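Local coordinates for glycoside hydrolase family 88 protein (PDB 4Q88), which is of unknown function but probably acts as a hydrolase on carbohydrate substrates, as other glycoside hydrolases of family 88 do, at residues Q34-W39 and G98-C103; I65-Y70 and Q105-L110; W39-Y44 and C339-I344. One frame throughout, in Å; residues are numbered along the deposited sequence.

Contact 1: Q34-W39 and G98-C103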
loop_
_atom_site.group_PDB
_atom_site.type_symbol
_atom_site.label_atom_id
_atom_site.label_comp_id
_atom_site.label_asym_id
_atom_site.label_seq_id
_atom_site.Cartn_x
_atom_site.Cartn_y
_atom_site.Cartn_z
ATOM N N GLN A 34 -14.588 -12.025 -9.923
ATOM C CA GLN A 34 -15.866 -11.704 -9.298
ATOM C C GLN A 34 -15.844 -12.017 -7.803
ATOM O O GLN A 34 -16.473 -12.953 -7.315
ATOM C CB GLN A 34 -17.022 -12.454 -10.003
ATOM C CG GLN A 34 -17.245 -12.017 -11.427
ATOM C CD GLN A 34 -16.318 -12.683 -12.434
ATOM O OE1 GLN A 34 -15.699 -13.665 -12.148
ATOM N NE2 GLN A 34 -16.212 -12.117 -13.606
ATOM N N VAL A 35 -15.145 -11.151 -7.076
ATOM C CA VAL A 35 -15.075 -11.144 -5.641
ATOM C C VAL A 35 -15.229 -9.684 -5.146
ATOM O O VAL A 35 -15.125 -8.693 -5.908
ATOM C CB VAL A 35 -13.761 -11.751 -5.134
ATOM C CG1 VAL A 35 -13.762 -13.275 -5.332
ATOM C CG2 VAL A 35 -12.556 -11.062 -5.788
ATOM N N ARG A 36 -15.504 -9.557 -3.863
ATOM C CA ARG A 36 -15.892 -8.280 -3.301
ATOM C C ARG A 36 -14.762 -7.205 -3.411
ATOM O O ARG A 36 -13.590 -7.550 -3.560
ATOM C CB ARG A 36 -16.286 -8.454 -1.835
ATOM C CG ARG A 36 -15.212 -8.929 -0.908
ATOM C CD ARG A 36 -15.698 -8.967 0.541
ATOM N NE ARG A 36 -14.669 -9.471 1.392
ATOM C CZ ARG A 36 -14.731 -9.560 2.725
ATOM N NH1 ARG A 36 -15.768 -9.130 3.402
ATOM N NH2 ARG A 36 -13.715 -10.070 3.380
ATOM N N SER A 37 -15.151 -5.937 -3.307
ATOM C CA SER A 37 -14.238 -4.823 -3.536
ATOM C C SER A 37 -13.521 -4.402 -2.239
ATOM O O SER A 37 -13.014 -3.321 -2.184
ATOM C CB SER A 37 -14.964 -3.622 -4.150
ATOM O OG SER A 37 -16.111 -3.252 -3.388
ATOM N N PHE A 38 -13.495 -5.255 -1.219
ATOM C CA PHE A 38 -12.859 -4.971 0.059
ATOM C C PHE A 38 -11.358 -4.888 -0.055
ATOM O O PHE A 38 -10.806 -5.298 -1.069
ATOM C CB PHE A 38 -13.225 -6.101 1.007
ATOM C CG PHE A 38 -13.012 -5.809 2.488
ATOM C CD1 PHE A 38 -13.429 -4.627 3.075
ATOM C CD2 PHE A 38 -12.559 -6.811 3.304
ATOM C CE1 PHE A 38 -13.332 -4.419 4.448
ATOM C CE2 PHE A 38 -12.430 -6.615 4.671
ATOM C CZ PHE A 38 -12.837 -5.421 5.250
ATOM N N TRP A 39 -10.685 -4.361 0.974
ATOM C CA TRP A 39 -9.275 -3.919 0.831
ATOM C C TRP A 39 -8.286 -4.968 0.284
ATOM O O TRP A 39 -7.383 -4.635 -0.455
ATOM C CB TRP A 39 -8.736 -3.372 2.168
ATOM C CG TRP A 39 -8.453 -4.478 3.136
ATOM C CD1 TRP A 39 -9.334 -5.069 3.990
ATOM C CD2 TRP A 39 -7.212 -5.147 3.314
ATOM N NE1 TRP A 39 -8.717 -6.089 4.695
ATOM C CE2 TRP A 39 -7.405 -6.142 4.305
ATOM C CE3 TRP A 39 -5.939 -4.971 2.783
ATOM C CZ2 TRP A 39 -6.371 -6.987 4.711
ATOM C CZ3 TRP A 39 -4.928 -5.820 3.176
ATOM C CH2 TRP A 39 -5.138 -6.783 4.157
ATOM N N GLY A 98 -11.912 3.254 5.293
ATOM C CA GLY A 98 -10.993 3.296 4.154
ATOM C C GLY A 98 -10.720 1.957 3.491
ATOM O O GLY A 98 -10.429 1.881 2.326
ATOM N N ASP A 99 -10.898 0.846 4.203
ATOM C CA ASP A 99 -10.727 -0.464 3.550
ATOM C C ASP A 99 -11.829 -0.695 2.478
ATOM O O ASP A 99 -11.664 -1.562 1.616
ATOM C CB ASP A 99 -10.801 -1.597 4.588
ATOM C CG ASP A 99 -9.552 -1.749 5.410
ATOM O OD1 ASP A 99 -8.547 -1.070 5.123
ATOM O OD2 ASP A 99 -9.594 -2.621 6.348
ATOM N N TRP A 100 -12.909 0.114 2.505
ATOM C CA TRP A 100 -13.967 0.050 1.477
ATOM C C TRP A 100 -13.802 1.166 0.460
ATOM O O TRP A 100 -14.639 1.381 -0.387
ATOM C CB TRP A 100 -15.340 0.138 2.122
ATOM C CG TRP A 100 -15.772 -1.167 2.714
ATOM C CD1 TRP A 100 -16.013 -1.439 4.042
ATOM C CD2 TRP A 100 -16.102 -2.341 1.988
ATOM N NE1 TRP A 100 -16.447 -2.738 4.171
ATOM C CE2 TRP A 100 -16.510 -3.319 2.931
ATOM C CE3 TRP A 100 -16.054 -2.688 0.623
ATOM C CZ2 TRP A 100 -16.863 -4.633 2.548
ATOM C CZ3 TRP A 100 -16.429 -3.978 0.233
ATOM C CH2 TRP A 100 -16.845 -4.931 1.195
ATOM N N GLN A 101 -12.678 1.840 0.531
ATOM C CA GLN A 101 -12.379 2.985 -0.371
ATOM C C GLN A 101 -11.151 2.799 -1.255
ATOM O O GLN A 101 -10.975 3.490 -2.275
ATOM C CB GLN A 101 -12.217 4.243 0.461
ATOM C CG GLN A 101 -13.440 4.640 1.257
ATOM C CD GLN A 101 -13.219 5.868 2.128
ATOM O OE1 GLN A 101 -12.081 6.222 2.443
ATOM N NE2 GLN A 101 -14.306 6.525 2.539
ATOM N N VAL A 102 -10.287 1.849 -0.926
ATOM C CA VAL A 102 -9.103 1.561 -1.761
ATOM C C VAL A 102 -9.491 1.057 -3.159
ATOM O O VAL A 102 -8.771 1.348 -4.138
ATOM C CB VAL A 102 -8.070 0.630 -1.039
ATOM C CG1 VAL A 102 -8.753 -0.563 -0.422
ATOM C CG2 VAL A 102 -6.935 0.186 -1.946
ATOM N N CYS A 103 -10.654 0.398 -3.294
ATOM C CA CYS A 103 -11.175 0.051 -4.596
ATOM C C CYS A 103 -11.260 1.279 -5.520
ATOM O O CYS A 103 -11.069 1.177 -6.766
ATOM C CB CYS A 103 -12.531 -0.660 -4.504
ATOM S SG CYS A 103 -13.823 0.312 -3.756
HETATM O O HOH W 1 -11.997 -1.112 -1.071
#
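Phe-38 lies against one face of the Trp-100 indole, the two side chains crossing at about a right angle. Its CD1 comes nearest, 3.4 Å from Trp-100 CE2, and the planes meet obliquely at 41°. Further back, Phe-38 CB points a CH-pi contact at the same face, 4.1 Å from the centroid of the six-membered Trp-100 ring. Phe-38 CG is anti to the backbone N (chi1 -163°), which turns the ring, with CD1 foremost, over the indole face. The rim of that indole is met in its own plane by Ser-37 OG, 3.7 Å from Trp-100 CZ3; the hydroxyl itself is hydrogen-bonded to Lys-74 O, and Trp-100 NE1 to Gly-89 O, so the polar groups of this apolar packing are satisfied. Arg-36 sets its guanidinium face against Phe-38 CD2 while forming a salt bridge with Glu-90.

Trp-39 and Asp-99 run side by side and point the same way, indole and carboxylate 33° apart, with Trp-39 CD1 3.4 Å from Asp-99 OD2. Val-102 CG1 packs against Trp-39, 3.6 Å from its CA.

The backbones are joined by a bridging water. It donates to Ser-37 O and to Asp-99 O, each 2.7 Å from the water oxygen, and accepts from Cys-103 N. One molecule thus satisfies two carbonyls and an amide that do not bond one another directly.

Both segments are connections: residues 34-39 lead from helix 13-30 into helix 39-55, whose N-cap is Phe-38, and residues 98-103 lead into helix 103-113. Met-147 of helix 144-159 touches Trp-39, Asp-99 and Val-102, whereas Trp-67 of helix 58-70 packs on Ser-37 and Cys-103.

Contact 2: I65-Y70 and Q105-L110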
loop_
_atom_site.group_PDB
_atom_site.type_symbol
_atom_site.label_atom_id
_atom_site.label_comp_id
_atom_site.label_asym_id
_atom_site.label_seq_id
_atom_site.Cartn_x
_atom_site.Cartn_y
_atom_site.Cartn_z
ATOM N N ILE A 65 -11.253 -4.775 -14.863
ATOM C CA ILE A 65 -12.537 -4.258 -15.326
ATOM C C ILE A 65 -13.639 -5.215 -14.888
ATOM O O ILE A 65 -14.679 -4.789 -14.415
ATOM C CB ILE A 65 -12.568 -4.093 -16.866
ATOM C CG1 ILE A 65 -11.630 -2.968 -17.299
ATOM C CG2 ILE A 65 -13.999 -3.875 -17.380
ATOM C CD1 ILE A 65 -11.307 -2.942 -18.778
ATOM N N ASP A 66 -13.392 -6.510 -15.006
ATOM C CA ASP A 66 -14.413 -7.517 -14.654
ATOM C C ASP A 66 -14.687 -7.451 -13.162
ATOM O O ASP A 66 -15.820 -7.626 -12.710
ATOM C CB ASP A 66 -13.953 -8.930 -15.056
ATOM C CG ASP A 66 -14.006 -9.183 -16.547
ATOM O OD1 ASP A 66 -14.469 -8.300 -17.312
ATOM O OD2 ASP A 66 -13.460 -10.241 -16.965
ATOM N N TRP A 67 -13.646 -7.212 -12.367
ATOM C CA TRP A 67 -13.866 -7.021 -10.916
ATOM C C TRP A 67 -14.633 -5.757 -10.594
ATOM O O TRP A 67 -15.553 -5.798 -9.772
ATOM C CB TRP A 67 -12.521 -7.004 -10.192
ATOM C CG TRP A 67 -12.498 -6.616 -8.741
ATOM C CD1 TRP A 67 -12.839 -7.395 -7.675
ATOM C CD2 TRP A 67 -11.952 -5.415 -8.209
ATOM N NE1 TRP A 67 -12.553 -6.746 -6.491
ATOM C CE2 TRP A 67 -12.019 -5.512 -6.790
ATOM C CE3 TRP A 67 -11.434 -4.251 -8.782
ATOM C CZ2 TRP A 67 -11.553 -4.488 -5.950
ATOM C CZ3 TRP A 67 -10.978 -3.241 -7.948
ATOM C CH2 TRP A 67 -11.059 -3.365 -6.541
ATOM N N ALA A 68 -14.301 -4.642 -11.261
ATOM C CA ALA A 68 -15.013 -3.412 -11.022
ATOM C C ALA A 68 -16.494 -3.520 -11.442
ATOM O O ALA A 68 -17.376 -3.044 -10.743
ATOM C CB ALA A 68 -14.364 -2.265 -11.728
ATOM N N ASP A 69 -16.721 -4.105 -12.607
ATOM C CA ASP A 69 -18.098 -4.350 -13.124
ATOM C C ASP A 69 -18.923 -5.184 -12.109
ATOM O O ASP A 69 -20.032 -4.807 -11.756
ATOM C CB ASP A 69 -18.009 -5.083 -14.486
ATOM C CG ASP A 69 -17.801 -4.161 -15.654
ATOM O OD1 ASP A 69 -18.110 -2.942 -15.550
ATOM O OD2 ASP A 69 -17.333 -4.660 -16.723
ATOM N N TYR A 70 -18.360 -6.290 -11.628
ATOM C CA TYR A 70 -18.987 -7.161 -10.647
ATOM C C TYR A 70 -19.389 -6.393 -9.372
ATOM O O TYR A 70 -20.448 -6.626 -8.774
ATOM C CB TYR A 70 -18.056 -8.330 -10.272
ATOM C CG TYR A 70 -18.613 -9.189 -9.157
ATOM C CD1 TYR A 70 -19.755 -9.954 -9.356
ATOM C CD2 TYR A 70 -18.024 -9.215 -7.907
ATOM C CE1 TYR A 70 -20.269 -10.736 -8.326
ATOM C CE2 TYR A 70 -18.529 -9.986 -6.875
ATOM C CZ TYR A 70 -19.652 -10.743 -7.100
ATOM O OH TYR A 70 -20.128 -11.499 -6.062
ATOM N N GLN A 105 -9.209 3.578 -6.024
ATOM C CA GLN A 105 -7.957 3.828 -6.733
ATOM C C GLN A 105 -8.018 3.174 -8.116
ATOM O O GLN A 105 -7.679 3.791 -9.135
ATOM C CB GLN A 105 -6.756 3.251 -5.961
ATOM C CG GLN A 105 -6.578 3.864 -4.578
ATOM C CD GLN A 105 -5.280 3.419 -3.900
ATOM O OE1 GLN A 105 -4.300 3.110 -4.557
ATOM N NE2 GLN A 105 -5.296 3.361 -2.576
ATOM N N THR A 106 -8.467 1.949 -8.139
ATOM C CA THR A 106 -8.541 1.186 -9.383
ATOM C C THR A 106 -9.699 1.725 -10.289
ATOM O O THR A 106 -9.560 1.798 -11.538
ATOM C CB THR A 106 -8.706 -0.312 -9.053
ATOM O OG1 THR A 106 -7.484 -0.793 -8.456
ATOM C CG2 THR A 106 -8.950 -1.102 -10.286
ATOM N N TYR A 107 -10.811 2.138 -9.668
ATOM C CA TYR A 107 -11.923 2.700 -10.449
ATOM C C TYR A 107 -11.451 3.993 -11.128
ATOM O O TYR A 107 -11.719 4.191 -12.318
ATOM C CB TYR A 107 -13.185 2.955 -9.643
ATOM C CG TYR A 107 -13.735 1.759 -8.872
ATOM C CD1 TYR A 107 -13.398 0.453 -9.222
ATOM C CD2 TYR A 107 -14.605 1.940 -7.820
ATOM C CE1 TYR A 107 -13.962 -0.652 -8.546
ATOM C CE2 TYR A 107 -15.120 0.859 -7.111
ATOM C CZ TYR A 107 -14.814 -0.440 -7.493
ATOM O OH TYR A 107 -15.367 -1.518 -6.799
ATOM N N ALA A 108 -10.721 4.847 -10.408
ATOM C CA ALA A 108 -10.146 6.053 -11.030
ATOM C C ALA A 108 -9.158 5.741 -12.158
ATOM O O ALA A 108 -9.176 6.386 -13.248
ATOM C CB ALA A 108 -9.443 6.907 -9.992
ATOM N N ASP A 109 -8.271 4.775 -11.917
ATOM C CA ASP A 109 -7.307 4.346 -12.947
ATOM C C ASP A 109 -8.029 3.857 -14.195
ATOM O O ASP A 109 -7.639 4.189 -15.320
ATOM C CB ASP A 109 -6.415 3.225 -12.448
ATOM C CG ASP A 109 -5.408 3.680 -11.399
ATOM O OD1 ASP A 109 -5.171 4.895 -11.213
ATOM O OD2 ASP A 109 -4.856 2.752 -10.729
ATOM N N LEU A 110 -9.085 3.093 -13.995
ATOM C CA LEU A 110 -9.871 2.580 -15.136
ATOM C C LEU A 110 -10.674 3.683 -15.865
ATOM O O LEU A 110 -10.766 3.697 -17.105
ATOM C CB LEU A 110 -10.767 1.441 -14.670
ATOM C CG LEU A 110 -10.021 0.167 -14.288
ATOM C CD1 LEU A 110 -10.977 -0.801 -13.627
ATOM C CD2 LEU A 110 -9.299 -0.477 -15.473
#
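Ala-68 presents its methyl to the Tyr-107 ring, CB lying 3.6 Å from CE1 of Tyr-107. The ring torsion of the tyrosine (chi2 -21°) brings its CD1-CE1 side to the alanine; its hydroxyl reaches beyond the pair to a hydrogen bond with Lys-74 O. Trp-67 starts off with CG anti to the backbone N (chi1 171°) and reaches across with the far corner of its six-membered ring. There CZ3 meets the Thr-106 methyl, which sits near the indole plane with CG2 3.8 Å from Trp-67 CZ3, the two side chains crossing at about a right angle. The same carbon also approaches Tyr-107 CE1, the two rings being oblique.

Leu-110 divides its branches: CD1 lies near Ala-68 CB, whereas CD2 is 3.9 Å from Ile-65 CG1. This is wholly apolar packing between two helices whose short axes approach to 10.6 Å and are inclined at 115°. Trp-67 additionally stacks on His-45 of helix 39-55, placing that helix alongside the pair. Such helix-on-helix packing is characteristic of the six-hairpin, all-alpha barrel of this glycosidase clan.

Contact 3: W39-Y44 and C339-I344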
loop_
_atom_site.group_PDB
_atom_site.type_symbol
_atom_site.label_atom_id
_atom_site.label_comp_id
_atom_site.label_asym_id
_atom_site.label_seq_id
_atom_site.Cartn_x
_atom_site.Cartn_y
_atom_site.Cartn_z
ATOM N N TRP A 39 -10.685 -4.361 0.974
ATOM C CA TRP A 39 -9.275 -3.919 0.831
ATOM C C TRP A 39 -8.286 -4.968 0.284
ATOM O O TRP A 39 -7.383 -4.635 -0.455
ATOM C CB TRP A 39 -8.736 -3.372 2.168
ATOM C CG TRP A 39 -8.453 -4.478 3.136
ATOM C CD1 TRP A 39 -9.334 -5.069 3.990
ATOM C CD2 TRP A 39 -7.212 -5.147 3.314
ATOM N NE1 TRP A 39 -8.717 -6.089 4.695
ATOM C CE2 TRP A 39 -7.405 -6.142 4.305
ATOM C CE3 TRP A 39 -5.939 -4.971 2.783
ATOM C CZ2 TRP A 39 -6.371 -6.987 4.711
ATOM C CZ3 TRP A 39 -4.928 -5.820 3.176
ATOM C CH2 TRP A 39 -5.138 -6.783 4.157
ATOM N N ASP A 40 -8.421 -6.215 0.713
ATOM C CA ASP A 40 -7.420 -7.210 0.355
ATOM C C ASP A 40 -7.431 -7.494 -1.145
ATOM O O ASP A 40 -6.362 -7.492 -1.793
ATOM C CB ASP A 40 -7.544 -8.471 1.232
ATOM C CG ASP A 40 -8.913 -9.139 1.162
ATOM O OD1 ASP A 40 -9.972 -8.533 0.829
ATOM O OD2 ASP A 40 -8.903 -10.342 1.450
ATOM N N ASN A 41 -8.624 -7.678 -1.726
ATOM C CA ASN A 41 -8.727 -7.747 -3.177
ATOM C C ASN A 41 -8.341 -6.446 -3.849
ATOM O O ASN A 41 -7.654 -6.434 -4.875
ATOM C CB ASN A 41 -10.148 -8.134 -3.584
ATOM C CG ASN A 41 -10.516 -9.524 -3.121
ATOM O OD1 ASN A 41 -9.698 -10.439 -3.175
ATOM N ND2 ASN A 41 -11.777 -9.720 -2.763
ATOM N N ALA A 42 -8.767 -5.326 -3.261
ATOM C CA ALA A 42 -8.506 -4.052 -3.860
ATOM C C ALA A 42 -7.007 -3.731 -3.910
ATOM O O ALA A 42 -6.554 -3.106 -4.853
ATOM C CB ALA A 42 -9.233 -2.929 -3.111
ATOM N N VAL A 43 -6.250 -4.151 -2.894
ATOM C CA VAL A 43 -4.770 -3.944 -2.925
ATOM C C VAL A 43 -4.156 -4.800 -4.064
ATOM O O VAL A 43 -3.298 -4.337 -4.768
ATOM C CB VAL A 43 -4.109 -4.235 -1.570
ATOM C CG1 VAL A 43 -2.567 -4.261 -1.684
ATOM C CG2 VAL A 43 -4.544 -3.156 -0.598
ATOM N N TYR A 44 -4.642 -6.022 -4.239
ATOM C CA TYR A 44 -4.189 -6.865 -5.343
ATOM C C TYR A 44 -4.410 -6.045 -6.652
ATOM O O TYR A 44 -3.497 -5.915 -7.484
ATOM C CB TYR A 44 -4.864 -8.229 -5.426
ATOM C CG TYR A 44 -4.600 -8.762 -6.832
ATOM C CD1 TYR A 44 -3.357 -9.268 -7.184
ATOM C CD2 TYR A 44 -5.556 -8.583 -7.828
ATOM C CE1 TYR A 44 -3.081 -9.650 -8.520
ATOM C CE2 TYR A 44 -5.303 -8.966 -9.150
ATOM C CZ TYR A 44 -4.073 -9.496 -9.481
ATOM O OH TYR A 44 -3.796 -9.791 -10.785
ATOM N N CYS A 339 0.508 -17.061 1.927
ATOM C CA CYS A 339 0.397 -16.255 0.704
ATOM C C CYS A 339 -0.989 -15.658 0.647
ATOM O O CYS A 339 -1.992 -16.394 0.832
ATOM C CB CYS A 339 0.589 -17.133 -0.518
ATOM S SG CYS A 339 0.488 -16.178 -2.054
ATOM N N PHE A 340 -1.076 -14.356 0.402
ATOM C CA PHE A 340 -2.362 -13.649 0.324
ATOM C C PHE A 340 -2.341 -12.659 -0.844
ATOM O O PHE A 340 -1.302 -12.062 -1.126
ATOM C CB PHE A 340 -2.703 -12.901 1.604
ATOM C CG PHE A 340 -2.830 -13.820 2.811
ATOM C CD1 PHE A 340 -3.991 -14.539 3.010
ATOM C CD2 PHE A 340 -1.782 -13.999 3.666
ATOM C CE1 PHE A 340 -4.112 -15.431 4.079
ATOM C CE2 PHE A 340 -1.886 -14.859 4.742
ATOM C CZ PHE A 340 -3.061 -15.561 4.958
ATOM N N ASN A 341 -3.525 -12.473 -1.444
ATOM C CA ASN A 341 -3.755 -11.478 -2.512
ATOM C C ASN A 341 -3.040 -10.145 -2.293
ATOM O O ASN A 341 -2.369 -9.634 -3.173
ATOM C CB ASN A 341 -5.279 -11.200 -2.675
ATOM C CG ASN A 341 -6.030 -10.927 -1.343
ATOM O OD1 ASN A 341 -5.463 -10.718 -0.261
ATOM N ND2 ASN A 341 -7.359 -11.054 -1.416
ATOM N N PHE A 342 -3.188 -9.556 -1.111
ATOM C CA PHE A 342 -2.639 -8.240 -0.904
ATOM C C PHE A 342 -1.118 -8.215 -0.943
ATOM O O PHE A 342 -0.523 -7.220 -1.348
ATOM C CB PHE A 342 -3.176 -7.614 0.395
ATOM C CG PHE A 342 -2.700 -8.304 1.640
ATOM C CD1 PHE A 342 -1.497 -7.936 2.239
ATOM C CD2 PHE A 342 -3.457 -9.287 2.218
ATOM C CE1 PHE A 342 -1.030 -8.615 3.375
ATOM C CE2 PHE A 342 -2.997 -9.966 3.347
ATOM C CZ PHE A 342 -1.796 -9.622 3.922
ATOM N N GLY A 343 -0.507 -9.324 -0.536
ATOM C CA GLY A 343 0.928 -9.537 -0.547
ATOM C C GLY A 343 1.477 -9.762 -1.932
ATOM O O GLY A 343 2.534 -9.292 -2.269
ATOM N N ILE A 344 0.703 -10.439 -2.760
ATOM C CA ILE A 344 1.011 -10.564 -4.183
ATOM C C ILE A 344 0.932 -9.190 -4.817
ATOM O O ILE A 344 1.811 -8.812 -5.561
ATOM C CB ILE A 344 0.052 -11.518 -4.869
ATOM C CG1 ILE A 344 0.308 -12.933 -4.318
ATOM C CG2 ILE A 344 0.197 -11.434 -6.397
ATOM C CD1 ILE A 344 -0.683 -13.982 -4.740
HETATM O O HOH W 2 -6.497 -11.824 2.122
#
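Asn-341 ND2 is held by two acceptors of the other helix. Asn-41 OD1 is the nearer, 3.0 Å from Asn-341 ND2, although the donor stands 48° out of the carbonyl plane of Asn-41 and the two amides are almost perpendicular. Asn-41 ND2 is itself hydrogen-bonded to Arg-36 O, which helps to fix the accepting amide. The second bond, from Asn-341 ND2 to Asp-40 OD2, is weak at 3.3 Å but nearly straight (166°). On the opposite end of the amide, Asn-341 OD1 accepts from Phe-342 N at 2.7 Å, and a water donates both to that oxygen and to Asp-40 OD2, closing a second route between the helices. A lysine here has no amide oxygen, and would probably leave Phe-342 N and the water without their acceptor and crowd the site facing Asp-40 and Asn-41.

The contact brings the starts of helix 39-55 and helix 341-358 together, the last of twelve long helices meeting one of the first, consistent with closure of an (alpha/alpha)6 barrel. Beside the amide the packing is apolar. Phe-342, its CG lodged between backbone N and carbonyl carbon (chi1 68°), offers a ring face to Trp-39 CH2, which is 3.6 Å from Phe-342 CD2. Val-43 CG1 touches Phe-342 CB at 4.0 Å. The Tyr-44 ring turns its edge to Ile-344 CG2, and its hydroxyl bonds to Asn-24 and Gln-28 of helix 13-30.

In the fold
Contacts 1 and 2 are buried, whereas contact 3 is only partly so, and the chemistry differs with the elements joined. Contact 2 is purely apolar helix packing; contact 1, between two loops, mixes aromatic packing with a bridging water; contact 3, where two helices begin, adds side-chain amides and a carboxylate to its aromatic and apolar packing. Trp-39 belongs to both contact 1 and contact 3, since 34-39 runs straight into helix 39-55. Contact 1 likewise meets contact 2 through the 3.2 Å probable hydrogen bond from Trp-67 NE1 to Arg-36 O, the same carbonyl that Asn-41 ND2 of contact 3 reaches. Helix 103-113 carries half of contact 2 and directly follows the 98-103 loop of contact 1.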